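Local atomic coordinates of trichothecene 15-O-acetyltransferase TRI3 (Fusarium sporotrichioides, PDB entry 3FOT), a protein that acetylates the 15-hydroxyl of trichothecene intermediates in fungal mycotoxin biosynthesis, acting as a BAHD-superfamily 15-O-acetyltransferase on the route to T-2 toxin. Residues F304-S307 against H308-A312; K283-A286 against D287-I290; E378-L381 against Q382-L386. One frame throughout, in Å; residues are numbered along the deposited sequence.

Contact 1 of 3, residues F304-S307 against H308-A312; sequences FTIS and HLTQA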
loop_
_atom_site.group_PDB
_atom_site.type_symbol
_atom_site.label_atom_id
_atom_site.label_comp_id
_atom_site.label_asym_id
_atom_site.label_seq_id
_atom_site.Cartn_x
_atom_site.Cartn_y
_atom_site.Cartn_z
ATOM N N PHE A 304 -5.967 -13.304 17.463
ATOM C CA PHE A 304 -4.987 -12.233 17.725
ATOM C C PHE A 304 -3.743 -12.329 16.843
ATOM O O PHE A 304 -3.282 -13.430 16.503
ATOM C CB PHE A 304 -4.576 -12.226 19.180
ATOM C CG PHE A 304 -5.634 -11.713 20.099
ATOM C CD1 PHE A 304 -5.791 -10.347 20.302
ATOM C CD2 PHE A 304 -6.478 -12.594 20.750
ATOM C CE1 PHE A 304 -6.771 -9.862 21.168
ATOM C CE2 PHE A 304 -7.454 -12.130 21.612
ATOM C CZ PHE A 304 -7.598 -10.758 21.819
ATOM N N THR A 305 -3.192 -11.172 16.471
ATOM C CA THR A 305 -2.083 -11.170 15.538
ATOM C C THR A 305 -1.019 -10.175 15.965
ATOM O O THR A 305 -1.244 -9.293 16.808
ATOM C CB THR A 305 -2.526 -10.726 14.134
ATOM O OG1 THR A 305 -2.909 -9.348 14.211
ATOM C CG2 THR A 305 -3.711 -11.582 13.593
ATOM N N ILE A 306 0.136 -10.308 15.339
ATOM C CA ILE A 306 1.195 -9.329 15.501
ATOM C C ILE A 306 0.745 -7.924 15.077
ATOM O O ILE A 306 1.261 -6.939 15.590
ATOM C CB ILE A 306 2.472 -9.798 14.753
ATOM C CG1 ILE A 306 3.677 -8.925 15.083
ATOM C CG2 ILE A 306 2.241 -9.934 13.243
ATOM C CD1 ILE A 306 5.032 -9.567 14.682
ATOM N N SER A 307 -0.226 -7.823 14.163
ATOM C CA SER A 307 -0.775 -6.501 13.804
ATOM C C SER A 307 -1.505 -5.832 14.996
ATOM O O SER A 307 -1.387 -4.609 15.214
ATOM C CB SER A 307 -1.744 -6.634 12.635
ATOM O OG SER A 307 -1.042 -6.813 11.439
ATOM N N HIS A 308 -2.264 -6.626 15.752
ATOM C CA HIS A 308 -2.888 -6.129 16.989
ATOM C C HIS A 308 -1.810 -5.656 17.949
ATOM O O HIS A 308 -1.901 -4.573 18.522
ATOM C CB HIS A 308 -3.711 -7.218 17.680
ATOM C CG HIS A 308 -4.890 -7.680 16.887
ATOM N ND1 HIS A 308 -5.201 -9.011 16.732
ATOM C CD2 HIS A 308 -5.843 -6.989 16.218
ATOM C CE1 HIS A 308 -6.300 -9.125 16.008
ATOM N NE2 HIS A 308 -6.708 -7.913 15.677
ATOM N N LEU A 309 -0.789 -6.487 18.125
ATOM C CA LEU A 309 0.291 -6.172 19.062
ATOM C C LEU A 309 1.015 -4.899 18.649
ATOM O O LEU A 309 1.377 -4.082 19.492
ATOM C CB LEU A 309 1.284 -7.329 19.154
ATOM C CG LEU A 309 2.389 -7.009 20.176
ATOM C CD1 LEU A 309 1.805 -6.974 21.607
ATOM C CD2 LEU A 309 3.556 -7.984 20.094
ATOM N N THR A 310 1.248 -4.746 17.345
ATOM C CA THR A 310 1.894 -3.532 16.863
ATOM C C THR A 310 1.043 -2.294 17.188
ATOM O O THR A 310 1.556 -1.275 17.635
ATOM C CB THR A 310 2.226 -3.602 15.351
ATOM O OG1 THR A 310 3.020 -4.769 15.116
ATOM C CG2 THR A 310 3.016 -2.393 14.912
ATOM N N GLN A 311 -0.250 -2.384 16.929
ATOM C CA GLN A 311 -1.136 -1.268 17.250
ATOM C C GLN A 311 -1.115 -0.941 18.761
ATOM O O GLN A 311 -1.155 0.236 19.157
ATOM C CB GLN A 311 -2.557 -1.560 16.740
ATOM C CG GLN A 311 -3.595 -0.499 17.127
ATOM C CD GLN A 311 -3.405 0.830 16.422
ATOM O OE1 GLN A 311 -4.089 1.107 15.419
ATOM N NE2 GLN A 311 -2.500 1.672 16.948
ATOM N N ALA A 312 -1.068 -1.986 19.592
ATOM C CA ALA A 312 -0.931 -1.833 21.034
ATOM C C ALA A 312 0.369 -1.080 21.403
ATOM O O ALA A 312 0.362 -0.144 22.221
ATOM C CB ALA A 312 -0.970 -3.213 21.693
#
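Thr305 and His308 face each other across the first turn of helix 306-321, where Leu309 N donates to Thr305 O at 3.1 Å and Gln311 N to Ser307 O at 3.0 Å. The hydroxyl of Thr305 sits between its own backbone N and carbonyl carbon (chi1 67°), and from there OG1 meets the amide His308 N at 3.2 Å with an N-H...O angle of 161°. In the reverse direction, His308 CG lies anti to the carbonyl carbon, swinging the imidazole back past the start of the helix until ND1 accepts from Thr305 N at 3.0 Å. That donor stands 28° out of the ring plane. The two reciprocal bonds define a capping box, with Thr305 as the N-cap and a histidine nitrogen in the accepting role, and they occupy two amides that the first helical turn cannot bond by itself. Thr305 OG1 also lies over one face of the imidazole, displaced toward its rim, whereas Phe304 CA meets the ring edge in plane, 3.4 Å from ND1. The Phe304 side chain crosses that of His308 at about a right angle, with CD1 3.9 Å from His308 ND1, and its ring has Lys394 as a cation-pi partner. At the next residue, Ile306 O accepts twice from Thr310, its N and OG1 each at 2.8 Å and arriving from opposite faces of the carbonyl plane. Ser307 turns its hydroxyl to Ser438, on strand 435-441.

Contact 2 of 3, residues K283-A286 against D287-I290; sequences KLSA and DESI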
loop_
_atom_site.group_PDB
_atom_site.type_symbol
_atom_site.label_atom_id
_atom_site.label_comp_id
_atom_site.label_asym_id
_atom_site.label_seq_id
_atom_site.Cartn_x
_atom_site.Cartn_y
_atom_site.Cartn_z
ATOM N N LYS A 283 13.819 -3.389 10.538
ATOM C CA LYS A 283 13.600 -4.773 10.199
ATOM C C LYS A 283 13.888 -5.628 11.425
ATOM O O LYS A 283 15.024 -5.662 11.915
ATOM C CB LYS A 283 14.528 -5.170 9.052
ATOM C CG LYS A 283 14.153 -4.578 7.720
ATOM N N LEU A 284 12.858 -6.290 11.934
ATOM C CA LEU A 284 13.033 -7.249 13.027
ATOM C C LEU A 284 13.640 -8.510 12.427
ATOM O O LEU A 284 13.302 -8.875 11.299
ATOM C CB LEU A 284 11.690 -7.590 13.660
ATOM C CG LEU A 284 10.948 -6.528 14.465
ATOM C CD1 LEU A 284 9.548 -7.030 14.802
ATOM C CD2 LEU A 284 11.720 -6.207 15.736
ATOM N N SER A 285 14.518 -9.191 13.160
ATOM C CA SER A 285 15.106 -10.419 12.608
ATOM C C SER A 285 13.996 -11.449 12.459
ATOM O O SER A 285 12.965 -11.337 13.099
ATOM C CB SER A 285 16.214 -10.960 13.507
ATOM O OG SER A 285 15.670 -11.339 14.754
ATOM N N ALA A 286 14.192 -12.468 11.629
ATOM C CA ALA A 286 13.223 -13.572 11.616
ATOM C C ALA A 286 13.061 -14.205 13.012
ATOM O O ALA A 286 11.956 -14.572 13.410
ATOM C CB ALA A 286 13.633 -14.650 10.592
ATOM N N ASP A 287 14.163 -14.321 13.757
ATOM C CA ASP A 287 14.103 -14.978 15.075
ATOM C C ASP A 287 13.204 -14.174 16.034
ATOM O O ASP A 287 12.339 -14.730 16.747
ATOM C CB ASP A 287 15.506 -15.160 15.667
ATOM C CG ASP A 287 16.294 -16.278 14.983
ATOM O OD1 ASP A 287 15.682 -17.195 14.394
ATOM O OD2 ASP A 287 17.525 -16.226 15.053
ATOM N N GLU A 288 13.388 -12.861 16.015
ATOM C CA GLU A 288 12.579 -11.969 16.848
ATOM C C GLU A 288 11.136 -12.012 16.427
ATOM O O GLU A 288 10.231 -12.020 17.265
ATOM C CB GLU A 288 13.079 -10.539 16.705
ATOM C CG GLU A 288 14.342 -10.279 17.453
ATOM C CD GLU A 288 15.037 -9.017 17.032
ATOM O OE1 GLU A 288 14.622 -8.361 16.036
ATOM O OE2 GLU A 288 16.023 -8.675 17.719
ATOM N N SER A 289 10.909 -11.994 15.113
ATOM C CA SER A 289 9.544 -12.008 14.598
ATOM C C SER A 289 8.807 -13.285 14.941
ATOM O O SER A 289 7.626 -13.263 15.303
ATOM C CB SER A 289 9.538 -11.738 13.087
ATOM O OG SER A 289 10.225 -10.519 12.772
ATOM N N ILE A 290 9.501 -14.417 14.846
ATOM C CA ILE A 290 8.890 -15.686 15.145
ATOM C C ILE A 290 8.527 -15.758 16.639
ATOM O O ILE A 290 7.450 -16.246 17.009
ATOM C CB ILE A 290 9.856 -16.839 14.721
ATOM C CG1 ILE A 290 9.821 -16.971 13.190
ATOM C CG2 ILE A 290 9.478 -18.150 15.408
ATOM C CD1 ILE A 290 10.945 -17.833 12.634
#
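Ser285 and Glu288 reach back toward each other's backbone in a capping box at the start of helix 286-299, with Ser285 as the N-cap residue. Ser285 OG, held between its own backbone N and carbonyl carbon at chi1 64°, accepts from Glu288 N at 3.0 Å, and the N-H...O angle of 161° shows a fairly straight bond. In the reverse direction Glu288 keeps CG anti to its carbonyl carbon and extends beyond it, so the chain runs back past the serine and brings OE1 to Ser285 N, again at 3.0 Å. This amide approaches from above the carboxylate plane, 45° out of it. Because the glutamate passes so close, its CG lies only 3.2 Å from Ser285 OG, a tight fit of methylene against hydroxyl. Leu284 crosses Glu288 at about a right angle: its CD2 comes within 3.6 Å of OE1, placing a methyl group beside the bonded carboxylate oxygen. Leu284 packs against Val511 and Glu288 against Leu515, both of helix 500-516, so the capped end rests on that helix. The box lies where strand 277-283 leads into helix 286-299, and the two amides it occupies are those of Ser285 and Glu288. Ser289 points its CB toward the incoming chain, and its OG, 3.4 Å from Leu284 CB, also bonds Ser487 N on the adjacent strand 486-494. Ser285 O takes two donors from a single residue, Ser289 N at 3.0 Å and Ser289 OG at 2.9 Å, which reach it from opposite faces of its carbonyl plane.

Contact 3 of 3, residues E378-L381 against Q382-L386; sequences EKEL and QVRAL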
loop_
_atom_site.group_PDB
_atom_site.type_symbol
_atom_site.label_atom_id
_atom_site.label_comp_id
_atom_site.label_asym_id
_atom_site.label_seq_id
_atom_site.Cartn_x
_atom_site.Cartn_y
_atom_site.Cartn_z
ATOM N N GLU A 378 8.229 -3.179 35.378
ATOM C CA GLU A 378 8.309 -4.630 35.369
ATOM C C GLU A 378 7.772 -5.191 34.060
ATOM O O GLU A 378 6.741 -4.720 33.549
ATOM C CB GLU A 378 7.499 -5.251 36.514
ATOM C CG GLU A 378 8.030 -4.984 37.921
ATOM C CD GLU A 378 9.405 -5.563 38.128
ATOM O OE1 GLU A 378 9.655 -6.702 37.667
ATOM O OE2 GLU A 378 10.240 -4.866 38.731
ATOM N N LYS A 379 8.460 -6.201 33.537
ATOM C CA LYS A 379 8.011 -6.883 32.302
ATOM C C LYS A 379 6.534 -7.280 32.373
ATOM O O LYS A 379 5.784 -7.018 31.444
ATOM C CB LYS A 379 8.855 -8.126 32.038
ATOM C CG LYS A 379 8.540 -8.802 30.717
ATOM C CD LYS A 379 9.327 -10.096 30.550
ATOM C CE LYS A 379 8.714 -10.972 29.470
ATOM N NZ LYS A 379 9.137 -10.459 28.133
ATOM N N GLU A 380 6.125 -7.914 33.477
ATOM C CA GLU A 380 4.749 -8.332 33.641
ATOM C C GLU A 380 3.774 -7.159 33.506
ATOM O O GLU A 380 2.687 -7.328 32.931
ATOM C CB GLU A 380 4.532 -9.091 34.976
ATOM C CG GLU A 380 3.064 -9.494 35.167
ATOM C CD GLU A 380 2.772 -10.186 36.505
ATOM O OE1 GLU A 380 3.726 -10.682 37.156
ATOM O OE2 GLU A 380 1.586 -10.227 36.893
ATOM N N LEU A 381 4.136 -5.974 34.014
ATOM C CA LEU A 381 3.249 -4.809 33.860
ATOM C C LEU A 381 3.082 -4.426 32.391
ATOM O O LEU A 381 1.977 -4.105 31.951
ATOM C CB LEU A 381 3.718 -3.600 34.668
ATOM C CG LEU A 381 3.666 -3.851 36.180
ATOM C CD1 LEU A 381 4.228 -2.629 36.893
ATOM C CD2 LEU A 381 2.252 -4.221 36.668
ATOM N N GLN A 382 4.193 -4.473 31.652
ATOM C CA GLN A 382 4.192 -4.130 30.222
ATOM C C GLN A 382 3.384 -5.141 29.421
ATOM O O GLN A 382 2.588 -4.758 28.577
ATOM C CB GLN A 382 5.623 -4.057 29.691
ATOM C CG GLN A 382 6.476 -2.980 30.384
ATOM C CD GLN A 382 7.799 -2.840 29.680
ATOM O OE1 GLN A 382 7.837 -2.823 28.443
ATOM N NE2 GLN A 382 8.896 -2.737 30.452
ATOM N N VAL A 383 3.578 -6.434 29.701
ATOM C CA VAL A 383 2.827 -7.503 29.044
ATOM C C VAL A 383 1.329 -7.322 29.284
ATOM O O VAL A 383 0.538 -7.437 28.352
ATOM C CB VAL A 383 3.311 -8.908 29.551
ATOM C CG1 VAL A 383 2.345 -10.057 29.188
ATOM C CG2 VAL A 383 4.707 -9.199 29.023
ATOM N N ARG A 384 0.961 -6.999 30.526
ATOM C CA ARG A 384 -0.455 -6.881 30.891
ATOM C C ARG A 384 -1.078 -5.691 30.170
ATOM O O ARG A 384 -2.206 -5.787 29.674
ATOM C CB ARG A 384 -0.641 -6.790 32.417
ATOM C CG ARG A 384 -0.374 -8.129 33.142
ATOM C CD ARG A 384 -0.742 -8.111 34.655
ATOM N NE ARG A 384 -0.434 -9.398 35.287
ATOM C CZ ARG A 384 -1.240 -10.462 35.276
ATOM N NH1 ARG A 384 -2.421 -10.417 34.668
ATOM N NH2 ARG A 384 -0.863 -11.588 35.867
ATOM N N ALA A 385 -0.321 -4.592 30.099
ATOM C CA ALA A 385 -0.760 -3.386 29.401
ATOM C C ALA A 385 -0.936 -3.689 27.901
ATOM O O ALA A 385 -1.965 -3.336 27.294
ATOM C CB ALA A 385 0.247 -2.247 29.620
ATOM N N LEU A 386 0.057 -4.349 27.303
ATOM C CA LEU A 386 -0.056 -4.729 25.888
ATOM C C LEU A 386 -1.238 -5.651 25.643
ATOM O O LEU A 386 -1.967 -5.461 24.667
ATOM C CB LEU A 386 1.250 -5.371 25.395
ATOM C CG LEU A 386 2.400 -4.387 25.253
ATOM C CD1 LEU A 386 3.719 -5.167 25.312
ATOM C CD2 LEU A 386 2.286 -3.585 23.926
#
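Glu380 and Arg384, one helical turn apart, lie side by side and point the same way, forming an i to i+4 salt bridge on the exposed surface of helix 379-401. Glu380 reaches it with an extended chain, CG anti to the backbone N (chi1 178°). Its OE2 alone takes both bonds, from Arg384 NE at 2.7 Å and from Arg384 NH2 at 3.0 Å. The two nitrogens are not equivalent: NE meets the anti lone pair of OE2, whereas NH2 approaches from above the carboxylate plane. Both bonds nevertheless stay in the guanidinium plane, although carboxylate and guanidinium are turned 52° apart. Beneath the salt bridge the same two residues are joined by the helical bond from Arg384 N to Glu380 O, 3.0 Å.

Gln382 directs its chain back to the start of the helix, where CB lies 3.4 Å from Lys379 O and CG 3.6 Å from Glu378 O. Its NE2 bonds Asp377 O just before the N-cap residue Glu378, tying the side chain to the preceding loop. Leu381, on the exposed side, contributes mainly backbone, its O accepting from Ala385 N at 3.0 Å. Lys379 NZ bonds the carbonyls of Ala516 and Arg518. Of the buried residues, Gln382 packs against Phe513 of helix 500-516, Val383 touches Arg299 of helix 286-299, and Ala385 meets Leu316 of helix 306-321.

Overall arrangement
All three contacts are first turns of helices, met in the chain order contact 2, contact 1, contact 3. Contacts 1 and 2 start consecutive helices, 306-321 and 286-299 respectively; their centres are 15 Å apart and their nearest atoms about 5 Å. Contact 3 does touch contact 1: Ala312 CB lies 3.9 Å from Leu386 O, and Leu309 CD1 4.1 Å from Leu386 CD2, so helices 306-321 and 379-401 pack directly. Contacts 2 and 3 remain about 11 Å apart at nearest atoms, yet both lean on helix 500-516. All three lie away from His414, the residue that binds 15-deacetylcalonectrin.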